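Local coordinates for major capsid protein (Faustovirus, PDB 5J7O) that forms trimeric capsomers with a double jelly-roll fold, which probably tile the outer protein shell of this large double-stranded DNA virus, at residues Y153-V158 against L342-E347; R184-V189 against M295-L300; G414-R419 against G576-S581; E520-D525 against Q562-L567. One frame throughout, in Å; residues are numbered along the deposited sequence.

Contact 1: residues Y153-V158 against L342-E347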
loop_
_atom_site.group_PDB
_atom_site.type_symbol
_atom_site.label_atom_id
_atom_site.label_comp_id
_atom_site.label_asym_id
_atom_site.label_seq_id
_atom_site.Cartn_x
_atom_site.Cartn_y
_atom_site.Cartn_z
ATOM N N TYR B 153 -44.463 4.138 8.826
ATOM C CA TYR B 153 -43.347 3.204 8.782
ATOM C C TYR B 153 -43.706 2.038 7.872
ATOM O O TYR B 153 -44.731 1.381 8.075
ATOM C CB TYR B 153 -43.005 2.684 10.181
ATOM C CG TYR B 153 -42.811 3.758 11.231
ATOM C CD1 TYR B 153 -43.894 4.284 11.921
ATOM C CD2 TYR B 153 -41.542 4.228 11.544
ATOM C CE1 TYR B 153 -43.722 5.260 12.887
ATOM C CE2 TYR B 153 -41.360 5.202 12.509
ATOM C CZ TYR B 153 -42.453 5.713 13.178
ATOM O OH TYR B 153 -42.277 6.684 14.138
ATOM N N THR B 154 -42.857 1.773 6.881
ATOM C CA THR B 154 -43.057 0.657 5.967
ATOM C C THR B 154 -41.763 -0.131 5.847
ATOM O O THR B 154 -40.692 0.451 5.653
ATOM C CB THR B 154 -43.508 1.136 4.581
ATOM O OG1 THR B 154 -44.609 2.041 4.717
ATOM C CG2 THR B 154 -43.937 -0.048 3.723
ATOM N N GLN B 155 -41.867 -1.453 5.966
ATOM C CA GLN B 155 -40.737 -2.350 5.784
ATOM C C GLN B 155 -41.126 -3.461 4.821
ATOM O O GLN B 155 -42.242 -3.988 4.885
ATOM C CB GLN B 155 -40.265 -2.944 7.118
ATOM C CG GLN B 155 -39.570 -1.942 8.026
ATOM C CD GLN B 155 -39.066 -2.570 9.311
ATOM O OE1 GLN B 155 -39.851 -2.987 10.162
ATOM N NE2 GLN B 155 -37.747 -2.644 9.456
ATOM N N SER B 156 -40.206 -3.810 3.927
ATOM C CA SER B 156 -40.451 -4.843 2.933
ATOM C C SER B 156 -39.120 -5.469 2.537
ATOM O O SER B 156 -38.056 -5.090 3.037
ATOM C CB SER B 156 -41.183 -4.271 1.713
ATOM O OG SER B 156 -40.437 -3.229 1.109
ATOM N N TYR B 157 -39.188 -6.442 1.633
ATOM C CA TYR B 157 -38.010 -7.115 1.107
ATOM C C TYR B 157 -37.900 -6.860 -0.387
ATOM O O TYR B 157 -38.895 -6.935 -1.115
ATOM C CB TYR B 157 -38.057 -8.622 1.377
ATOM C CG TYR B 157 -38.033 -8.979 2.843
ATOM C CD1 TYR B 157 -36.909 -8.730 3.620
ATOM C CD2 TYR B 157 -39.131 -9.573 3.450
ATOM C CE1 TYR B 157 -36.881 -9.058 4.961
ATOM C CE2 TYR B 157 -39.112 -9.906 4.790
ATOM C CZ TYR B 157 -37.985 -9.645 5.540
ATOM O OH TYR B 157 -37.963 -9.974 6.877
ATOM N N VAL B 158 -36.684 -6.555 -0.839
ATOM C CA VAL B 158 -36.407 -6.287 -2.243
ATOM C C VAL B 158 -35.119 -6.997 -2.636
ATOM O O VAL B 158 -34.309 -7.379 -1.789
ATOM C CB VAL B 158 -36.286 -4.774 -2.540
ATOM C CG1 VAL B 158 -37.633 -4.085 -2.388
ATOM C CG2 VAL B 158 -35.250 -4.135 -1.625
ATOM N N LEU B 342 -33.718 -5.929 3.188
ATOM C CA LEU B 342 -34.818 -5.373 3.965
ATOM C C LEU B 342 -34.874 -3.868 3.736
ATOM O O LEU B 342 -33.932 -3.147 4.085
ATOM C CB LEU B 342 -34.648 -5.680 5.452
ATOM C CG LEU B 342 -35.676 -5.028 6.381
ATOM C CD1 LEU B 342 -37.029 -5.716 6.272
ATOM C CD2 LEU B 342 -35.186 -5.017 7.820
ATOM N N GLN B 343 -35.971 -3.398 3.152
ATOM C CA GLN B 343 -36.169 -1.976 2.901
ATOM C C GLN B 343 -36.888 -1.355 4.092
ATOM O O GLN B 343 -38.011 -1.751 4.418
ATOM C CB GLN B 343 -36.965 -1.760 1.615
ATOM C CG GLN B 343 -37.319 -0.309 1.339
ATOM C CD GLN B 343 -38.038 -0.129 0.018
ATOM O OE1 GLN B 343 -38.261 -1.090 -0.716
ATOM N NE2 GLN B 343 -38.402 1.108 -0.293
ATOM N N THR B 344 -36.240 -0.391 4.741
ATOM C CA THR B 344 -36.813 0.330 5.875
ATOM C C THR B 344 -37.119 1.753 5.423
ATOM O O THR B 344 -36.200 2.528 5.138
ATOM C CB THR B 344 -35.861 0.326 7.069
ATOM O OG1 THR B 344 -35.748 -1.004 7.590
ATOM C CG2 THR B 344 -36.371 1.255 8.163
ATOM N N THR B 345 -38.403 2.094 5.362
ATOM C CA THR B 345 -38.847 3.396 4.880
ATOM C C THR B 345 -39.690 4.089 5.939
ATOM O O THR B 345 -40.626 3.495 6.486
ATOM C CB THR B 345 -39.651 3.263 3.584
ATOM O OG1 THR B 345 -40.663 2.263 3.746
ATOM C CG2 THR B 345 -38.744 2.874 2.440
ATOM N N VAL B 346 -39.355 5.346 6.221
ATOM C CA VAL B 346 -40.158 6.218 7.068
ATOM C C VAL B 346 -40.604 7.405 6.229
ATOM O O VAL B 346 -39.774 8.067 5.593
ATOM C CB VAL B 346 -39.381 6.692 8.311
ATOM C CG1 VAL B 346 -40.205 7.707 9.091
ATOM C CG2 VAL B 346 -39.014 5.512 9.194
ATOM N N GLU B 347 -41.908 7.663 6.216
ATOM C CA GLU B 347 -42.478 8.813 5.531
ATOM C C GLU B 347 -43.201 9.682 6.547
ATOM O O GLU B 347 -43.968 9.173 7.371
ATOM C CB GLU B 347 -43.443 8.383 4.423
ATOM C CG GLU B 347 -42.792 7.600 3.299
ATOM C CD GLU B 347 -43.810 6.934 2.395
ATOM O OE1 GLU B 347 -44.061 7.452 1.287
ATOM O OE2 GLU B 347 -44.368 5.894 2.803
HETATM O O HOH W 1 -43.839 4.420 5.199
HETATM O O HOH W 2 -40.594 -0.830 2.521
#

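Contact 2: residues R184-V189 against M295-L300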
loop_
_atom_site.group_PDB
_atom_site.type_symbol
_atom_site.label_atom_id
_atom_site.label_comp_id
_atom_site.label_asym_id
_atom_site.label_seq_id
_atom_site.Cartn_x
_atom_site.Cartn_y
_atom_site.Cartn_z
ATOM N N ARG B 184 -6.522 -21.140 8.344
ATOM C CA ARG B 184 -7.391 -21.816 9.299
ATOM C C ARG B 184 -7.619 -23.275 8.932
ATOM O O ARG B 184 -7.874 -24.096 9.820
ATOM C CB ARG B 184 -8.741 -21.103 9.401
ATOM C CG ARG B 184 -9.443 -21.360 10.723
ATOM C CD ARG B 184 -10.820 -20.726 10.793
ATOM N NE ARG B 184 -11.306 -20.700 12.170
ATOM C CZ ARG B 184 -12.550 -20.400 12.526
ATOM N NH1 ARG B 184 -13.455 -20.104 11.603
ATOM N NH2 ARG B 184 -12.893 -20.404 13.807
ATOM N N LEU B 185 -7.532 -23.609 7.641
ATOM C CA LEU B 185 -7.848 -24.963 7.194
ATOM C C LEU B 185 -6.984 -25.999 7.900
ATOM O O LEU B 185 -7.456 -27.095 8.225
ATOM C CB LEU B 185 -7.672 -25.069 5.681
ATOM C CG LEU B 185 -8.034 -26.423 5.073
ATOM C CD1 LEU B 185 -9.533 -26.663 5.164
ATOM C CD2 LEU B 185 -7.558 -26.512 3.637
ATOM N N PHE B 186 -5.720 -25.672 8.150
ATOM C CA PHE B 186 -4.796 -26.596 8.803
ATOM C C PHE B 186 -4.838 -26.332 10.302
ATOM O O PHE B 186 -4.165 -25.427 10.805
ATOM C CB PHE B 186 -3.385 -26.438 8.244
ATOM C CG PHE B 186 -3.235 -26.908 6.821
ATOM C CD1 PHE B 186 -4.300 -27.480 6.142
ATOM C CD2 PHE B 186 -2.021 -26.786 6.167
ATOM C CE1 PHE B 186 -4.158 -27.913 4.838
ATOM C CE2 PHE B 186 -1.873 -27.218 4.863
ATOM C CZ PHE B 186 -2.943 -27.784 4.198
ATOM N N LYS B 187 -5.647 -27.118 11.018
ATOM C CA LYS B 187 -5.654 -27.044 12.475
ATOM C C LYS B 187 -4.270 -27.323 13.038
ATOM O O LYS B 187 -3.732 -26.533 13.821
ATOM C CB LYS B 187 -6.666 -28.036 13.051
ATOM C CG LYS B 187 -8.116 -27.634 12.895
ATOM C CD LYS B 187 -9.017 -28.655 13.569
ATOM C CE LYS B 187 -8.579 -28.906 15.005
ATOM N NZ LYS B 187 -9.334 -30.022 15.637
ATOM N N ARG B 188 -3.682 -28.455 12.658
ATOM C CA ARG B 188 -2.341 -28.827 13.078
ATOM C C ARG B 188 -1.563 -29.336 11.874
ATOM O O ARG B 188 -2.129 -29.931 10.952
ATOM C CB ARG B 188 -2.365 -29.900 14.181
ATOM C CG ARG B 188 -3.447 -29.692 15.236
ATOM C CD ARG B 188 -3.163 -30.483 16.503
ATOM N NE ARG B 188 -2.188 -29.810 17.357
ATOM C CZ ARG B 188 -2.505 -28.917 18.290
ATOM N NH1 ARG B 188 -3.773 -28.585 18.490
ATOM N NH2 ARG B 188 -1.553 -28.354 19.022
ATOM N N VAL B 189 -0.256 -29.083 11.885
ATOM C CA VAL B 189 0.658 -29.533 10.840
ATOM C C VAL B 189 1.857 -30.167 11.529
ATOM O O VAL B 189 2.530 -29.511 12.331
ATOM C CB VAL B 189 1.105 -28.381 9.923
ATOM C CG1 VAL B 189 2.065 -28.891 8.862
ATOM C CG2 VAL B 189 -0.100 -27.712 9.277
ATOM N N MET B 295 -5.581 -23.518 -3.416
ATOM C CA MET B 295 -4.590 -22.949 -2.520
ATOM C C MET B 295 -3.321 -23.786 -2.563
ATOM O O MET B 295 -3.367 -25.007 -2.731
ATOM C CB MET B 295 -5.119 -22.873 -1.079
ATOM C CG MET B 295 -6.391 -22.050 -0.934
ATOM S SD MET B 295 -7.047 -22.017 0.747
ATOM C CE MET B 295 -7.464 -23.741 0.995
ATOM N N PHE B 296 -2.185 -23.110 -2.428
ATOM C CA PHE B 296 -0.883 -23.742 -2.230
ATOM C C PHE B 296 -0.381 -23.247 -0.879
ATOM O O PHE B 296 0.292 -22.218 -0.792
ATOM C CB PHE B 296 0.093 -23.407 -3.362
ATOM C CG PHE B 296 -0.018 -24.318 -4.553
ATOM C CD1 PHE B 296 -1.020 -24.136 -5.490
ATOM C CD2 PHE B 296 0.888 -25.350 -4.741
ATOM C CE1 PHE B 296 -1.123 -24.970 -6.590
ATOM C CE2 PHE B 296 0.792 -26.186 -5.838
ATOM C CZ PHE B 296 -0.215 -25.996 -6.764
ATOM N N VAL B 297 -0.722 -23.979 0.178
ATOM C CA VAL B 297 -0.403 -23.568 1.541
ATOM C C VAL B 297 1.019 -24.009 1.870
ATOM O O VAL B 297 1.291 -25.217 1.925
ATOM C CB VAL B 297 -1.405 -24.145 2.552
ATOM C CG1 VAL B 297 -1.089 -23.649 3.954
ATOM C CG2 VAL B 297 -2.826 -23.769 2.160
ATOM N N PRO B 298 1.943 -23.080 2.094
ATOM C CA PRO B 298 3.308 -23.475 2.451
ATOM C C PRO B 298 3.372 -24.024 3.865
ATOM O O PRO B 298 2.639 -23.594 4.760
ATOM C CB PRO B 298 4.104 -22.167 2.331
ATOM C CG PRO B 298 3.198 -21.211 1.588
ATOM C CD PRO B 298 1.812 -21.622 1.949
ATOM N N LEU B 299 4.267 -24.989 4.062
ATOM C CA LEU B 299 4.491 -25.583 5.377
ATOM C C LEU B 299 5.635 -24.833 6.049
ATOM O O LEU B 299 6.781 -24.891 5.593
ATOM C CB LEU B 299 4.786 -27.075 5.253
ATOM C CG LEU B 299 3.690 -27.887 4.554
ATOM C CD1 LEU B 299 3.929 -29.378 4.721
ATOM C CD2 LEU B 299 2.306 -27.499 5.060
ATOM N N LEU B 300 5.320 -24.132 7.137
ATOM C CA LEU B 300 6.216 -23.130 7.716
ATOM C C LEU B 300 7.194 -23.761 8.712
ATOM O O LEU B 300 7.279 -23.372 9.875
ATOM C CB LEU B 300 5.395 -22.029 8.377
ATOM C CG LEU B 300 4.186 -21.517 7.591
ATOM C CD1 LEU B 300 3.157 -20.909 8.531
ATOM C CD2 LEU B 300 4.613 -20.504 6.540
#

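Contact 3: residues G414-R419 against G576-S581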
loop_
_atom_site.group_PDB
_atom_site.type_symbol
_atom_site.label_atom_id
_atom_site.label_comp_id
_atom_site.label_asym_id
_atom_site.label_seq_id
_atom_site.Cartn_x
_atom_site.Cartn_y
_atom_site.Cartn_z
ATOM N N GLY B 414 28.201 -32.984 11.322
ATOM C CA GLY B 414 27.876 -33.265 12.705
ATOM C C GLY B 414 26.411 -33.073 13.036
ATOM O O GLY B 414 25.679 -34.048 13.235
ATOM N N PHE B 415 25.965 -31.819 13.094
ATOM C CA PHE B 415 24.603 -31.515 13.500
ATOM C C PHE B 415 24.134 -30.256 12.787
ATOM O O PHE B 415 24.916 -29.546 12.150
ATOM C CB PHE B 415 24.498 -31.346 15.021
ATOM C CG PHE B 415 25.254 -30.159 15.555
ATOM C CD1 PHE B 415 26.630 -30.209 15.716
ATOM C CD2 PHE B 415 24.587 -28.995 15.904
ATOM C CE1 PHE B 415 27.326 -29.119 16.207
ATOM C CE2 PHE B 415 25.280 -27.902 16.398
ATOM C CZ PHE B 415 26.651 -27.966 16.550
ATOM N N THR B 416 22.835 -29.988 12.903
ATOM C CA THR B 416 22.228 -28.779 12.368
ATOM C C THR B 416 21.315 -28.162 13.417
ATOM O O THR B 416 20.602 -28.874 14.130
ATOM C CB THR B 416 21.425 -29.056 11.086
ATOM O OG1 THR B 416 20.673 -27.887 10.733
ATOM C CG2 THR B 416 20.474 -30.226 11.277
ATOM N N LEU B 417 21.350 -26.837 13.509
ATOM C CA LEU B 417 20.402 -26.127 14.354
ATOM C C LEU B 417 19.032 -26.112 13.694
ATOM O O LEU B 417 18.915 -25.996 12.471
ATOM C CB LEU B 417 20.874 -24.697 14.610
ATOM C CG LEU B 417 21.522 -24.435 15.967
ATOM C CD1 LEU B 417 22.550 -25.502 16.263
ATOM C CD2 LEU B 417 22.160 -23.060 15.985
ATOM N N ILE B 418 17.989 -26.248 14.511
ATOM C CA ILE B 418 16.616 -26.182 14.037
ATOM C C ILE B 418 15.839 -25.241 14.946
ATOM O O ILE B 418 16.213 -24.996 16.096
ATOM C CB ILE B 418 15.935 -27.570 13.987
ATOM C CG1 ILE B 418 15.490 -28.008 15.382
ATOM C CG2 ILE B 418 16.870 -28.612 13.390
ATOM C CD1 ILE B 418 14.728 -29.317 15.392
ATOM N N ARG B 419 14.753 -24.697 14.405
ATOM C CA ARG B 419 13.818 -23.876 15.162
ATOM C C ARG B 419 12.466 -24.570 15.180
ATOM O O ARG B 419 11.970 -25.001 14.133
ATOM C CB ARG B 419 13.691 -22.472 14.566
ATOM C CG ARG B 419 14.569 -21.419 15.232
ATOM C CD ARG B 419 16.020 -21.521 14.789
ATOM N NE ARG B 419 16.787 -20.342 15.184
ATOM C CZ ARG B 419 17.996 -20.043 14.719
ATOM N NH1 ARG B 419 18.582 -20.838 13.835
ATOM N NH2 ARG B 419 18.616 -18.947 15.134
ATOM N N GLY B 576 15.018 -13.890 12.750
ATOM C CA GLY B 576 14.895 -14.189 11.332
ATOM C C GLY B 576 16.162 -14.690 10.673
ATOM O O GLY B 576 16.104 -15.127 9.511
ATOM N N THR B 577 17.308 -14.648 11.346
ATOM C CA THR B 577 18.564 -15.132 10.799
ATOM C C THR B 577 18.914 -16.485 11.405
ATOM O O THR B 577 18.526 -16.800 12.532
ATOM C CB THR B 577 19.694 -14.135 11.061
ATOM O OG1 THR B 577 19.795 -13.890 12.469
ATOM C CG2 THR B 577 19.419 -12.823 10.343
ATOM N N TYR B 578 19.657 -17.292 10.640
ATOM C CA TYR B 578 20.019 -18.622 11.119
ATOM C C TYR B 578 21.098 -18.552 12.192
ATOM O O TYR B 578 21.060 -19.314 13.166
ATOM C CB TYR B 578 20.483 -19.501 9.960
ATOM C CG TYR B 578 21.029 -20.832 10.420
ATOM C CD1 TYR B 578 20.186 -21.799 10.950
ATOM C CD2 TYR B 578 22.385 -21.117 10.337
ATOM C CE1 TYR B 578 20.675 -23.016 11.380
ATOM C CE2 TYR B 578 22.885 -22.334 10.763
ATOM C CZ TYR B 578 22.026 -23.279 11.283
ATOM O OH TYR B 578 22.518 -24.491 11.709
ATOM N N GLN B 579 22.068 -17.661 12.027
ATOM C CA GLN B 579 23.113 -17.484 13.024
ATOM C C GLN B 579 22.493 -17.090 14.358
ATOM O O GLN B 579 21.746 -16.102 14.415
ATOM C CB GLN B 579 24.113 -16.421 12.573
ATOM C CG GLN B 579 25.012 -15.900 13.686
ATOM C CD GLN B 579 25.893 -16.980 14.286
ATOM O OE1 GLN B 579 26.311 -17.910 13.597
ATOM N NE2 GLN B 579 26.175 -16.863 15.579
ATOM N N PRO B 580 22.746 -17.832 15.436
ATOM C CA PRO B 580 22.180 -17.457 16.736
ATOM C C PRO B 580 22.659 -16.082 17.171
ATOM O O PRO B 580 23.773 -15.658 16.858
ATOM C CB PRO B 580 22.692 -18.551 17.679
ATOM C CG PRO B 580 23.037 -19.696 16.790
ATOM C CD PRO B 580 23.507 -19.090 15.503
ATOM N N SER B 581 21.791 -15.376 17.907
ATOM C CA SER B 581 22.131 -14.026 18.342
ATOM C C SER B 581 21.559 -13.685 19.717
ATOM O O SER B 581 21.385 -12.499 20.019
ATOM C CB SER B 581 21.642 -12.998 17.312
ATOM O OG SER B 581 20.262 -13.166 17.038
#

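Contact 4: residues E520-D525 against Q562-L567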
loop_
_atom_site.group_PDB
_atom_site.type_symbol
_atom_site.label_atom_id
_atom_site.label_comp_id
_atom_site.label_asym_id
_atom_site.label_seq_id
_atom_site.Cartn_x
_atom_site.Cartn_y
_atom_site.Cartn_z
ATOM N N GLU B 520 -10.902 -1.967 16.416
ATOM C CA GLU B 520 -10.184 -2.871 17.302
ATOM C C GLU B 520 -10.076 -2.274 18.700
ATOM O O GLU B 520 -9.650 -1.126 18.861
ATOM C CB GLU B 520 -8.789 -3.163 16.749
ATOM C CG GLU B 520 -8.787 -3.869 15.405
ATOM C CD GLU B 520 -7.411 -3.899 14.768
ATOM O OE1 GLU B 520 -7.141 -3.051 13.892
ATOM O OE2 GLU B 520 -6.597 -4.765 15.152
ATOM N N THR B 521 -10.460 -3.058 19.704
ATOM C CA THR B 521 -10.297 -2.698 21.110
ATOM C C THR B 521 -9.229 -3.614 21.696
ATOM O O THR B 521 -9.441 -4.826 21.812
ATOM C CB THR B 521 -11.613 -2.827 21.874
ATOM O OG1 THR B 521 -12.607 -1.991 21.268
ATOM C CG2 THR B 521 -11.428 -2.412 23.328
ATOM N N GLU B 522 -8.084 -3.035 22.057
ATOM C CA GLU B 522 -6.966 -3.827 22.553
ATOM C C GLU B 522 -7.355 -4.582 23.818
ATOM O O GLU B 522 -8.046 -4.053 24.693
ATOM C CB GLU B 522 -5.757 -2.930 22.827
ATOM C CG GLU B 522 -5.141 -2.311 21.580
ATOM C CD GLU B 522 -3.985 -1.376 21.896
ATOM O OE1 GLU B 522 -3.281 -1.610 22.902
ATOM O OE2 GLU B 522 -3.784 -0.404 21.138
ATOM N N THR B 523 -6.908 -5.835 23.905
ATOM C CA THR B 523 -7.164 -6.674 25.068
ATOM C C THR B 523 -5.994 -6.719 26.042
ATOM O O THR B 523 -6.178 -7.161 27.181
ATOM C CB THR B 523 -7.512 -8.104 24.632
ATOM O OG1 THR B 523 -6.473 -8.619 23.789
ATOM C CG2 THR B 523 -8.834 -8.126 23.877
ATOM N N LEU B 524 -4.811 -6.277 25.630
ATOM C CA LEU B 524 -3.638 -6.232 26.491
ATOM C C LEU B 524 -3.239 -4.782 26.722
ATOM O O LEU B 524 -3.061 -4.023 25.764
ATOM C CB LEU B 524 -2.470 -7.006 25.874
ATOM C CG LEU B 524 -2.615 -8.523 25.740
ATOM C CD1 LEU B 524 -1.501 -9.090 24.875
ATOM C CD2 LEU B 524 -2.610 -9.181 27.109
ATOM N N ASP B 525 -3.107 -4.400 27.992
ATOM C CA ASP B 525 -2.615 -3.071 28.334
ATOM C C ASP B 525 -1.104 -3.071 28.541
ATOM O O ASP B 525 -0.386 -2.295 27.903
ATOM C CB ASP B 525 -3.317 -2.549 29.593
ATOM C CG ASP B 525 -4.772 -2.200 29.349
ATOM O OD1 ASP B 525 -5.126 -1.887 28.192
ATOM O OD2 ASP B 525 -5.562 -2.233 30.316
ATOM N N GLN B 562 -0.060 -5.220 11.560
ATOM C CA GLN B 562 -1.251 -4.382 11.483
ATOM C C GLN B 562 -2.205 -4.684 12.633
ATOM O O GLN B 562 -2.836 -3.771 13.181
ATOM C CB GLN B 562 -1.949 -4.589 10.138
ATOM C CG GLN B 562 -2.835 -3.433 9.707
ATOM C CD GLN B 562 -2.036 -2.247 9.203
ATOM O OE1 GLN B 562 -0.840 -2.360 8.929
ATOM N NE2 GLN B 562 -2.693 -1.100 9.079
ATOM N N ASP B 563 -2.317 -5.958 13.010
ATOM C CA ASP B 563 -3.171 -6.364 14.119
ATOM C C ASP B 563 -2.731 -5.670 15.402
ATOM O O ASP B 563 -1.579 -5.801 15.826
ATOM C CB ASP B 563 -3.116 -7.885 14.282
ATOM C CG ASP B 563 -4.205 -8.426 15.197
ATOM O OD1 ASP B 563 -4.694 -7.680 16.072
ATOM O OD2 ASP B 563 -4.571 -9.610 15.043
ATOM N N LYS B 564 -3.657 -4.934 16.021
ATOM C CA LYS B 564 -3.335 -4.163 17.216
ATOM C C LYS B 564 -3.077 -5.030 18.441
ATOM O O LYS B 564 -2.565 -4.516 19.442
ATOM C CB LYS B 564 -4.456 -3.169 17.522
ATOM C CG LYS B 564 -4.246 -1.790 16.916
ATOM C CD LYS B 564 -5.221 -0.784 17.504
ATOM C CE LYS B 564 -4.826 0.641 17.154
ATOM N NZ LYS B 564 -5.691 1.636 17.846
ATOM N N GLY B 565 -3.417 -6.314 18.397
ATOM C CA GLY B 565 -3.192 -7.215 19.507
ATOM C C GLY B 565 -2.028 -8.163 19.339
ATOM O O GLY B 565 -1.892 -9.098 20.138
ATOM N N ALA B 566 -1.183 -7.958 18.332
ATOM C CA ALA B 566 -0.052 -8.838 18.070
ATOM C C ALA B 566 1.192 -8.273 18.745
ATOM O O ALA B 566 1.649 -7.179 18.399
ATOM C CB ALA B 566 0.170 -8.996 16.567
ATOM N N LEU B 567 1.741 -9.022 19.697
ATOM C CA LEU B 567 2.911 -8.595 20.449
ATOM C C LEU B 567 4.070 -9.549 20.195
ATOM O O LEU B 567 3.877 -10.753 19.994
ATOM C CB LEU B 567 2.612 -8.510 21.952
ATOM C CG LEU B 567 1.904 -7.240 22.438
ATOM C CD1 LEU B 567 0.452 -7.183 21.979
ATOM C CD2 LEU B 567 1.990 -7.125 23.947
HETATM O O HOH W 3 -7.417 -7.242 15.693
HETATM O O HOH W 4 -3.818 -9.371 22.113
#

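Contact 1: residues Y153-V158 against L342-E347
Thr154 and Thr345 face each other as a hydrogen-bonded pair where two antiparallel neighbours in a mixed beta-sheet, 149-158 and 341-351, run side by side. This part of the sheet lies far from the centre of the double jelly-roll chain. Both backbone bonds of the pair are short, with Thr154 N 2.8 Å from Thr345 O at a nearly straight 177°. Thr154 O accepts two bonds across the strands: besides the amide of Thr345, it receives the hydroxyl of the same residue, Thr345 OG1 lying 2.6 Å from Thr154 O and above the carbonyl plane. With chi1 at 50°, that hydroxyl sits between its own backbone N and carbonyl carbon; threonine suits the place, its beta-branched side chain fitting an extended strand while its hydroxyl can turn to the carbonyl opposite. Two residues on, Ser156 and Gln343 form the next hydrogen-bonded pair, Gln343 N reaching Ser156 O at 2.7 Å and Ser156 N donating to Gln343 O in the carbonyl plane; Ser156 OG bonds to a water.

On the other face, Gln155 lies alongside Thr344 and donates from NE2 to Thr344 OG1 across 3.2 Å, the acceptor close to the amide plane. Leu342 CD1 packs obliquely on the Tyr157 ring, whose OH bonds to Ala121 O. Thr344 OG1 also has a weak bond to Thr263 O of the second subunit, so this face borders the trimer interface.

Glu347 divides its carboxylate: OE1 is hydrogen-bonded to Tyr367 OH, while OE2 accepts a hydrogen bond from a water, 2.9 Å away, that also bonds to Thr154 OG1.

Contact 2: residues R184-V189 against M295-L300
Phe186 points its ring at Val297, and the two side chains pass alongside one another, running opposite ways, Phe186 CE2 coming within 3.8 Å of Val297 CG1. A flat, wide phenylalanine suits this place because it bridges the 9.0 Å between Phe186 CA and Val297 CA. Its CG stands anti to the carbonyl carbon (chi1 -69°), which carries the ring across to the opposing strand. Nearby, Leu185 CD2 meets the terminal methyl CE of Met295, also at 3.8 Å; the flexible thioether bends at its last torsion (chi3 -64°) to present that methyl.

The contact joins two beta-sheets of the jelly-roll architecture face to face. Strand 186-193, entered directly from helix 181-185, belongs to one sheet, and strand 293-298 to the other, so apolar side chains fill the layer between them. Val107 of strand 99-109 touches both Leu185 and Phe186, and Val324 and Ile326 of strand 320-326 also touch Phe186.

Packing is looser toward Leu299, whose CD2 stays 4.1 Å from Val189 CG1 and 4.2 Å from Phe186 CE2, with Tyr201 adding cover to both aliphatic residues. On the outer side of the corner at Lys187, Lys187 and Arg188 stay clear of the interface and are exposed, a natural setting for long charged chains, and Arg188 lies against Glu200 and Thr202 of strand 196-202.

Contact 3: residues G414-R419 against G576-S581
With CG anti to the backbone N (chi1 173°), the Tyr578 side chain extends from its loop to Leu417, while a bend at chi2 (77°) turns the Arg419 guanidinium back onto the Tyr578 backbone. The contact thus ties an outer strand of a jelly-roll sheet, 415-428, to the irregular loop between strand 567-570 and helix 586-589. Arginine suits this place because its planar end offers two N-H groups to one oxygen: NH1 lies 3.0 Å and NH2 3.2 Å from Tyr578 O, which sits in the guanidinium plane. The two bonds differ at the acceptor, since NH1 arrives on a lone pair in the carbonyl plane and NH2 from above it. NH2 also forms a salt bridge with Glu445, so the guanidinium has a charged partner as well as the carbonyl.

The guanidinium and phenol planes stand 57° apart. The tyrosine is long enough for its OH to accept from Leu417 N at 3.2 Å, and the same OH bonds to Ser61 O of the third subunit, so a contact within the chain is continued across the trimer interface. Leu417 packs on two residues of the loop: its CB rests 3.6 Å from Tyr578 CE1, and its branch end reaches the compact ring of Pro580. Ile19 of the second subunit packs on this proline too. At the far end of the leucine, Leu417 CD2 meets the ring atom Pro580 CG at 3.6 Å.

Contact 4: residues E520-D525 against Q562-L567
Lys564 and Glu520 bury more surface here than any other residues, yet their charged ends do not pair. Instead, the carboxylate of Glu520 turns to the lysine backbone: Lys564 N donates to Glu520 OE2 over 3.1 Å at 172°, on the syn side but tilted 29° out of the carboxylate plane. Glutamate has the reach for this, its chain extended beyond CG so that the acid spans from strand to loop. Asp563 OD1 lies 3.6 Å from the same Glu520 OE2, and water bridges these like charges by donating to both oxygens, which probably eases their repulsion.

The donor belongs to a turn: Asp563 to Ala566 form a type I beta turn, and Asp563 OD1 accepts from Gly565 N at 3.0 Å, from above the carboxylate plane, closing an Asx turn; aspartate is short enough to fold back in this way.

The third large contributor, Glu522, crosses the lysine chain at about a right angle, with its OE2 3.9 Å from Lys564 CD. Glu522 OE2 and Lys564 NZ, at 4.3 Å, are near but beyond a salt bridge; the acid pairs instead with Arg546, which also bonds to Lys564 O. Farther along, Leu524 CD1 touches Leu567 CD1, both apolar branches lying on strand 444-453 through Leu451 and Leu449.

The contact joins the end of the long strand 503-521 to the loop leading into strand 567-570, with helix 542-552 contributing Arg546 and helix 203-212 contributing Lys211, the salt-bridge partner of Asp563.

In the fold
The four contacts are spread along an elongated chain without touching one another. Contact 1 lies farthest out, about 36 Å from the chain centre, and its centre is about 64 Å from that of contact 3, on the opposite side. Contact 1 and contact 4 reach the same mixed sheet, through strands 149-158 and 341-351 in the one and 503-521 in the other. Contact 2 is nested in the loop closed by contact 1, and contact 4 in that closed by contact 3. Contacts 2 and 3 come nearest, about 7 Å between closest atoms. Contacts 1, 2 and 3 meet the second subunit, contacts 3 and 4 the third, linking the internal packing to the trimer.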